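PDB 6C4M: yersinopine dehydrogenase, which catalyses the NADPH-dependent reductive condensation of pyruvate with an amino-acid-derived intermediate, the last step in making the metallophore yersinopine. Local coordinates for residues Q36-I41 against S87-D92; R339-E344 against Q353-F358; A395-P400 against K439-R444. One frame throughout, in Å; residues are numbered along the deposited sequence.

Contact 1 (Q36-I41 against S87-D92); sequences QLAVDI and SSVTID
V39 and A38 lay one side of a helix against V89 and S87 of a strand, a helix-on-sheet contact within the Rossmann-type nucleotide-binding fold. The N-terminal end of helix 32-44 overlaps the NADP(+)-binding run A30 to A33, so the contact lies on the first helix of the dinucleotide fold, with the A38 side chain about 11 Å from the cofactor. The helix runs almost square to strand 87-90, at 83°, with the axes 8.0 Å apart at their closest.

The apolar part is made by methyl groups. V89 places CG1 between its backbone N and carbonyl carbon (chi1 61°), from where this branch serves two helix residues: CG1 lies 3.7 Å from V39 CG2 and 3.9 Å from A38 CB. The other branch, V89 CG2, approaches the helix backbone instead, 3.6 Å from A38 O. V39 likewise divides its work, since CG2 faces V89 while CG1, anti to the backbone N (chi1 165°), reaches along the strand to S87 CB at 3.8 Å. V89 also touches L72 of the paired strand 71-76 and L49 of strand 49-52 in the same sheet.

The polar part runs beside this core and does not bridge the segments. S87 turns its hydroxyl to K85 O, and so offers the helix mainly its CB. One turn apart on the helix, Q36 and D40 are joined through NE2 by two weak hydrogen bonds to the carboxylate oxygens. Q36 is also held by Q84 through NE2 and by T206 through OE1. D40 has stronger company elsewhere, a salt bridge to R236 and bonds to H237 and Y169, so its buried charge is probably balanced there. The straighter of the two weak bonds runs from Q36 NE2 to D40 OD2, 3.2 Å long.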
# COMPACT_ATOMS: atom_id res chain seq x y z
N GLN A 36 0.17 28.60 20.27
CA GLN A 36 -0.56 27.63 21.09
C GLN A 36 0.00 27.59 22.50
O GLN A 36 -0.74 27.54 23.49
CB GLN A 36 -0.48 26.24 20.49
CG GLN A 36 -1.17 25.14 21.36
CD GLN A 36 -2.69 25.26 21.38
OE1 GLN A 36 -3.35 25.29 20.32
NE2 GLN A 36 -3.26 25.33 22.58
N LEU A 37 1.33 27.50 22.60
CA LEU A 37 2.01 27.46 23.89
C LEU A 37 1.67 28.68 24.72
O LEU A 37 1.35 28.56 25.90
CB LEU A 37 3.52 27.37 23.67
CG LEU A 37 4.44 27.41 24.89
CD1 LEU A 37 4.21 26.22 25.80
CD2 LEU A 37 5.88 27.45 24.38
N ALA A 38 1.75 29.87 24.11
CA ALA A 38 1.49 31.09 24.88
C ALA A 38 0.08 31.09 25.44
O ALA A 38 -0.14 31.52 26.59
CB ALA A 38 1.71 32.32 24.00
N VAL A 39 -0.90 30.64 24.65
CA VAL A 39 -2.28 30.56 25.15
C VAL A 39 -2.36 29.58 26.30
O VAL A 39 -2.98 29.86 27.33
CB VAL A 39 -3.22 30.18 24.00
CG1 VAL A 39 -4.58 29.72 24.53
CG2 VAL A 39 -3.38 31.34 23.05
N ASP A 40 -1.70 28.43 26.16
CA ASP A 40 -1.73 27.41 27.20
C ASP A 40 -1.12 27.91 28.51
O ASP A 40 -1.62 27.59 29.60
CB ASP A 40 -1.02 26.15 26.70
CG ASP A 40 -1.88 25.34 25.72
OD1 ASP A 40 -3.10 25.61 25.66
OD2 ASP A 40 -1.35 24.45 25.03
N ILE A 41 -0.05 28.70 28.43
CA ILE A 41 0.55 29.24 29.65
C ILE A 41 -0.38 30.25 30.30
O ILE A 41 -0.63 30.22 31.51
CB ILE A 41 1.93 29.85 29.36
CG1 ILE A 41 2.88 28.77 28.83
CG2 ILE A 41 2.50 30.50 30.63
CD1 ILE A 41 4.19 29.30 28.34
N SER A 87 -9.20 31.87 21.15
CA SER A 87 -8.49 32.45 22.28
C SER A 87 -7.55 33.54 21.79
O SER A 87 -7.15 33.57 20.62
CB SER A 87 -7.67 31.41 23.05
OG SER A 87 -8.45 30.29 23.40
N SER A 88 -7.19 34.41 22.72
CA SER A 88 -6.25 35.48 22.49
C SER A 88 -5.33 35.56 23.70
O SER A 88 -5.75 35.27 24.82
CB SER A 88 -6.95 36.82 22.31
OG SER A 88 -7.61 37.19 23.50
N VAL A 89 -4.09 35.98 23.48
CA VAL A 89 -3.11 36.07 24.56
C VAL A 89 -2.22 37.28 24.34
O VAL A 89 -1.78 37.56 23.22
CB VAL A 89 -2.27 34.78 24.67
CG1 VAL A 89 -1.50 34.52 23.39
CG2 VAL A 89 -1.34 34.87 25.86
N THR A 90 -1.95 38.00 25.42
CA THR A 90 -1.18 39.22 25.34
C THR A 90 0.31 38.91 25.50
O THR A 90 0.69 38.04 26.29
CB THR A 90 -1.64 40.20 26.41
OG1 THR A 90 -2.86 40.81 25.96
CG2 THR A 90 -0.60 41.27 26.67
N ILE A 91 1.14 39.60 24.72
CA ILE A 91 2.58 39.48 24.82
C ILE A 91 3.09 40.76 25.49
O ILE A 91 2.81 41.87 25.01
CB ILE A 91 3.24 39.26 23.45
CG1 ILE A 91 2.72 37.99 22.77
CG2 ILE A 91 4.76 39.21 23.60
CD1 ILE A 91 3.11 36.67 23.46
N ASP A 92 3.82 40.61 26.58
CA ASP A 92 4.27 41.76 27.36
C ASP A 92 5.61 42.29 26.90
O ASP A 92 5.92 43.46 27.15
CB ASP A 92 4.36 41.36 28.84
CG ASP A 92 3.02 40.87 29.38
OD1 ASP A 92 2.13 41.73 29.58
OD2 ASP A 92 2.85 39.64 29.54

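Contact 2 (R339-E344 against Q353-F358); sequences RRWIDE and QQYALF
W341 reaches across to A356 and Y355 and joins two helices consecutive in the chain, 339-344 and 350-364, linked by a short loop. From CB the side chain heads toward the second helix. Its CG is the first ring atom to meet A356, 4.0 Å from that residue's CB. Farther along, CD2 and CE3 come closer, with CE3 3.6 Å from A356 CB. The methyl thus sits over one face of the indole, a CH-pi contact 25° off the normal of the six-membered ring. CZ3 passes on to the backbone, 3.7 Å from A356 CA. In the five-membered ring, NE1 donates its N-H to OE2 of E352.

The far end belongs to Y355, whose CG is anti to the backbone N (chi1 -175°), which carries the phenol ring to the end of the indole. There the two rings form a T-shaped pair, planes at 69°, with the edge of W341 directed at the face of Y355. That tyrosine also meets Y355 of the second subunit, and W341 packs on P294 of that subunit, so the pair lies at the homodimer interface. At the outermost point of the indole, CZ2 and CH2 each stand 3.8 Å from Y355 CD2.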
# COMPACT_ATOMS: atom_id res chain seq x y z
N ARG A 339 -1.42 -7.06 16.72
CA ARG A 339 -0.86 -6.75 18.04
C ARG A 339 0.38 -7.58 18.29
O ARG A 339 1.30 -7.12 18.96
CB ARG A 339 -1.89 -7.02 19.17
CG ARG A 339 -3.10 -6.11 19.18
CD ARG A 339 -2.72 -4.65 19.13
NE ARG A 339 -1.72 -4.29 20.15
CZ ARG A 339 -1.31 -3.05 20.37
NH1 ARG A 339 -1.84 -2.04 19.70
NH2 ARG A 339 -0.37 -2.83 21.28
N ARG A 340 0.43 -8.79 17.75
CA ARG A 340 1.66 -9.56 17.86
C ARG A 340 2.83 -8.81 17.22
O ARG A 340 3.94 -8.79 17.78
CB ARG A 340 1.49 -10.93 17.21
CG ARG A 340 2.67 -11.88 17.47
CD ARG A 340 2.77 -12.96 16.38
NE ARG A 340 4.16 -13.11 15.95
CZ ARG A 340 4.62 -12.94 14.72
NH1 ARG A 340 3.82 -12.66 13.70
NH2 ARG A 340 5.92 -13.11 14.50
N TRP A 341 2.62 -8.22 16.04
CA TRP A 341 3.73 -7.52 15.38
C TRP A 341 4.21 -6.34 16.24
O TRP A 341 5.41 -6.08 16.35
CB TRP A 341 3.30 -7.07 13.98
CG TRP A 341 3.66 -8.05 12.84
CD1 TRP A 341 4.38 -9.22 12.95
CD2 TRP A 341 3.33 -7.92 11.45
NE1 TRP A 341 4.51 -9.81 11.72
CE2 TRP A 341 3.88 -9.03 10.78
CE3 TRP A 341 2.63 -6.96 10.71
CZ2 TRP A 341 3.75 -9.21 9.41
CZ3 TRP A 341 2.52 -7.13 9.36
CH2 TRP A 341 3.07 -8.24 8.71
N ILE A 342 3.27 -5.65 16.87
CA ILE A 342 3.59 -4.49 17.69
C ILE A 342 4.36 -4.92 18.94
O ILE A 342 5.44 -4.38 19.24
CB ILE A 342 2.30 -3.74 18.04
CG1 ILE A 342 1.81 -3.02 16.78
CG2 ILE A 342 2.49 -2.77 19.24
CD1 ILE A 342 0.35 -2.61 16.82
N ASP A 343 3.83 -5.90 19.67
CA ASP A 343 4.41 -6.26 20.97
C ASP A 343 5.75 -6.93 20.80
O ASP A 343 6.62 -6.80 21.67
CB ASP A 343 3.50 -7.22 21.76
CG ASP A 343 2.14 -6.64 22.08
OD1 ASP A 343 2.04 -5.40 22.15
OD2 ASP A 343 1.18 -7.45 22.27
N GLU A 344 5.93 -7.69 19.74
CA GLU A 344 7.13 -8.49 19.58
C GLU A 344 8.12 -7.86 18.62
O GLU A 344 9.19 -8.43 18.39
CB GLU A 344 6.76 -9.91 19.13
CG GLU A 344 5.75 -10.62 20.06
CD GLU A 344 5.46 -12.08 19.68
OE1 GLU A 344 5.91 -12.56 18.61
OE2 GLU A 344 4.76 -12.77 20.48
N GLN A 353 10.35 -7.44 10.61
CA GLN A 353 10.27 -6.04 10.99
C GLN A 353 9.95 -5.18 9.78
O GLN A 353 9.07 -4.30 9.84
CB GLN A 353 11.60 -5.59 11.62
CG GLN A 353 11.84 -6.05 13.05
CD GLN A 353 13.02 -5.30 13.68
OE1 GLN A 353 13.76 -4.58 12.99
NE2 GLN A 353 13.18 -5.44 14.98
N GLN A 354 10.65 -5.42 8.67
CA GLN A 354 10.45 -4.60 7.50
C GLN A 354 9.05 -4.78 6.94
O GLN A 354 8.37 -3.79 6.63
CB GLN A 354 11.53 -4.93 6.47
CG GLN A 354 12.92 -4.33 6.86
CD GLN A 354 14.03 -4.86 5.97
OE1 GLN A 354 13.83 -5.06 4.79
NE2 GLN A 354 15.18 -5.14 6.56
N TYR A 355 8.62 -6.03 6.77
CA TYR A 355 7.27 -6.29 6.28
C TYR A 355 6.26 -5.54 7.14
O TYR A 355 5.41 -4.80 6.62
CB TYR A 355 7.00 -7.81 6.26
CG TYR A 355 5.67 -8.29 5.68
CD1 TYR A 355 4.87 -7.47 4.89
CD2 TYR A 355 5.24 -9.59 5.91
CE1 TYR A 355 3.69 -7.92 4.38
CE2 TYR A 355 4.03 -10.05 5.41
CZ TYR A 355 3.26 -9.22 4.64
OH TYR A 355 2.09 -9.67 4.10
N ALA A 356 6.41 -5.64 8.47
CA ALA A 356 5.47 -4.96 9.36
C ALA A 356 5.47 -3.46 9.13
O ALA A 356 4.39 -2.84 9.08
CB ALA A 356 5.79 -5.29 10.82
N LEU A 357 6.65 -2.86 8.94
CA LEU A 357 6.72 -1.42 8.72
C LEU A 357 6.15 -1.02 7.37
O LEU A 357 5.49 0.03 7.27
CB LEU A 357 8.16 -0.93 8.87
CG LEU A 357 8.68 -0.90 10.31
CD1 LEU A 357 10.23 -0.77 10.31
CD2 LEU A 357 8.03 0.28 11.07
N PHE A 358 6.42 -1.82 6.30
CA PHE A 358 5.82 -1.53 5.01
C PHE A 358 4.31 -1.60 5.11
O PHE A 358 3.60 -0.73 4.59
CB PHE A 358 6.34 -2.48 3.91
CG PHE A 358 5.82 -2.13 2.55
CD1 PHE A 358 4.57 -2.58 2.15
CD2 PHE A 358 6.53 -1.30 1.71
CE1 PHE A 358 4.06 -2.22 0.91
CE2 PHE A 358 6.03 -0.97 0.47
CZ PHE A 358 4.78 -1.43 0.08

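Contact 3 (A395-P400 against K439-R444); sequences ALWHLP and KAFIDR
F441 and W397 are brought together by two different first torsions. In F441, CG is anti to the backbone N (chi1 170°), which extends the phenyl ring away from its helix. In W397, CG lies anti to the carbonyl carbon and beside the backbone N (chi1 -71°), which swings the indole toward the helix, and the second torsion turns one of its faces to the phenyl. The outcome is a T-shaped stack whose planes stand at 89°, F441 supplying the edge and W397 the face, with the five-membered ring centroid 5.3 Å from that of the phenyl.

The contact is narrow. F441 CZ does nearly all of the touching: it lies 3.7 Å from W397 CG, 3.8 Å from CD2 of that tryptophan, and 3.9 Å from its CB. The stack packs the small antiparallel sheet of strands 390-391 and 397-398 against the long helix 425-445. W397 also touches V445 near the end of this helix, and its backbone is hydrogen-bonded to H449 and H451 just beyond. F441 is hemmed in further by F274, V389 and L454. Next to CZ, F441 CE2 lies 4.0 Å from W397 CB.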
# COMPACT_ATOMS: atom_id res chain seq x y z
N ALA A 395 18.46 35.75 -3.75
CA ALA A 395 18.70 34.77 -4.81
C ALA A 395 19.63 33.64 -4.38
O ALA A 395 20.21 32.95 -5.23
CB ALA A 395 19.26 35.45 -6.06
N LEU A 396 19.80 33.43 -3.07
CA LEU A 396 20.64 32.36 -2.56
C LEU A 396 19.80 31.12 -2.34
O LEU A 396 18.67 31.20 -1.82
CB LEU A 396 21.31 32.77 -1.25
CG LEU A 396 22.41 33.83 -1.34
CD1 LEU A 396 22.91 34.16 0.08
CD2 LEU A 396 23.55 33.37 -2.23
N TRP A 397 20.37 29.97 -2.69
CA TRP A 397 19.65 28.71 -2.59
C TRP A 397 19.65 28.18 -1.16
O TRP A 397 20.68 28.21 -0.47
CB TRP A 397 20.26 27.68 -3.52
CG TRP A 397 20.00 27.95 -4.95
CD1 TRP A 397 20.84 28.53 -5.85
CD2 TRP A 397 18.79 27.64 -5.67
NE1 TRP A 397 20.24 28.61 -7.07
CE2 TRP A 397 18.98 28.08 -6.99
CE3 TRP A 397 17.57 27.05 -5.31
CZ2 TRP A 397 17.99 27.93 -7.97
CZ3 TRP A 397 16.60 26.91 -6.28
CH2 TRP A 397 16.82 27.34 -7.60
N HIS A 398 18.49 27.67 -0.73
CA HIS A 398 18.30 27.04 0.57
C HIS A 398 17.76 25.63 0.41
O HIS A 398 17.10 25.29 -0.57
CB HIS A 398 17.26 27.79 1.43
CG HIS A 398 17.73 29.09 2.00
ND1 HIS A 398 17.91 29.29 3.35
CD2 HIS A 398 18.01 30.27 1.39
CE1 HIS A 398 18.31 30.54 3.55
NE2 HIS A 398 18.37 31.15 2.38
N LEU A 399 18.00 24.82 1.43
CA LEU A 399 17.25 23.60 1.68
C LEU A 399 16.02 23.89 2.52
O LEU A 399 16.09 24.70 3.45
CB LEU A 399 18.11 22.59 2.41
CG LEU A 399 19.26 22.07 1.55
CD1 LEU A 399 20.37 21.57 2.44
CD2 LEU A 399 18.75 20.95 0.66
N PRO A 400 14.89 23.22 2.26
CA PRO A 400 13.74 23.34 3.17
C PRO A 400 14.01 22.62 4.49
O PRO A 400 14.96 21.84 4.62
CB PRO A 400 12.59 22.69 2.41
CG PRO A 400 13.26 21.74 1.47
CD PRO A 400 14.62 22.27 1.16
N LYS A 439 26.40 18.00 -2.78
CA LYS A 439 27.58 18.47 -3.50
C LYS A 439 27.27 18.64 -4.99
O LYS A 439 27.69 19.62 -5.61
CB LYS A 439 28.76 17.51 -3.33
CG LYS A 439 29.41 17.52 -1.93
CD LYS A 439 30.65 16.58 -1.86
CE LYS A 439 31.24 16.46 -0.43
NZ LYS A 439 32.24 15.33 -0.32
N ALA A 440 26.51 17.70 -5.56
CA ALA A 440 26.18 17.79 -6.98
C ALA A 440 25.31 19.00 -7.25
O ALA A 440 25.51 19.72 -8.23
CB ALA A 440 25.50 16.51 -7.47
N PHE A 441 24.38 19.30 -6.34
CA PHE A 441 23.54 20.48 -6.49
C PHE A 441 24.37 21.77 -6.41
O PHE A 441 24.17 22.69 -7.21
CB PHE A 441 22.46 20.51 -5.42
CG PHE A 441 21.70 21.80 -5.36
CD1 PHE A 441 20.75 22.10 -6.33
CD2 PHE A 441 21.98 22.73 -4.38
CE1 PHE A 441 20.05 23.30 -6.29
CE2 PHE A 441 21.29 23.94 -4.33
CZ PHE A 441 20.33 24.23 -5.28
N ILE A 442 25.26 21.87 -5.43
CA ILE A 442 26.06 23.09 -5.29
C ILE A 442 26.87 23.33 -6.56
O ILE A 442 27.09 24.49 -6.96
CB ILE A 442 26.97 22.99 -4.04
CG1 ILE A 442 26.12 23.04 -2.77
CG2 ILE A 442 28.08 24.10 -4.06
CD1 ILE A 442 26.87 22.65 -1.53
N ASP A 443 27.33 22.26 -7.21
CA ASP A 443 28.11 22.43 -8.43
C ASP A 443 27.23 22.94 -9.58
O ASP A 443 27.67 23.75 -10.40
CB ASP A 443 28.79 21.13 -8.82
CG ASP A 443 29.89 20.72 -7.85
OD1 ASP A 443 30.32 21.57 -7.05
OD2 ASP A 443 30.32 19.54 -7.88
N ARG A 444 25.99 22.46 -9.66
CA ARG A 444 25.08 22.92 -10.70
C ARG A 444 24.80 24.41 -10.57
O ARG A 444 24.79 25.14 -11.57
CB ARG A 444 23.78 22.14 -10.64
CG ARG A 444 23.90 20.71 -11.07
CD ARG A 444 22.54 20.15 -11.47
NE ARG A 444 21.64 19.90 -10.33
CZ ARG A 444 21.79 18.89 -9.48
NH1 ARG A 444 22.83 18.07 -9.59
NH2 ARG A 444 20.90 18.69 -8.51

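In the fold
The three contacts share no helix or strand and lie far apart, their centres 38 to 41 Å from one another, yet each rests on nonpolar packing. Contact 1 is buried in the nucleotide-binding fold and uses small branched and methyl side chains, which let a helix settle closely on a strand. Contact 2 is also buried, but some of its cover comes from the second subunit, and there aromatic rings span two helices of one chain. Contact 3, partly buried within one subunit, pairs one ring with another between a short sheet and a long helix. Rings serve where backbones stand farther apart: nearest CA atoms are at 5.6 Å (V39–V89), 6.8 Å (W341–A356) and 8.9 Å (W397–I442).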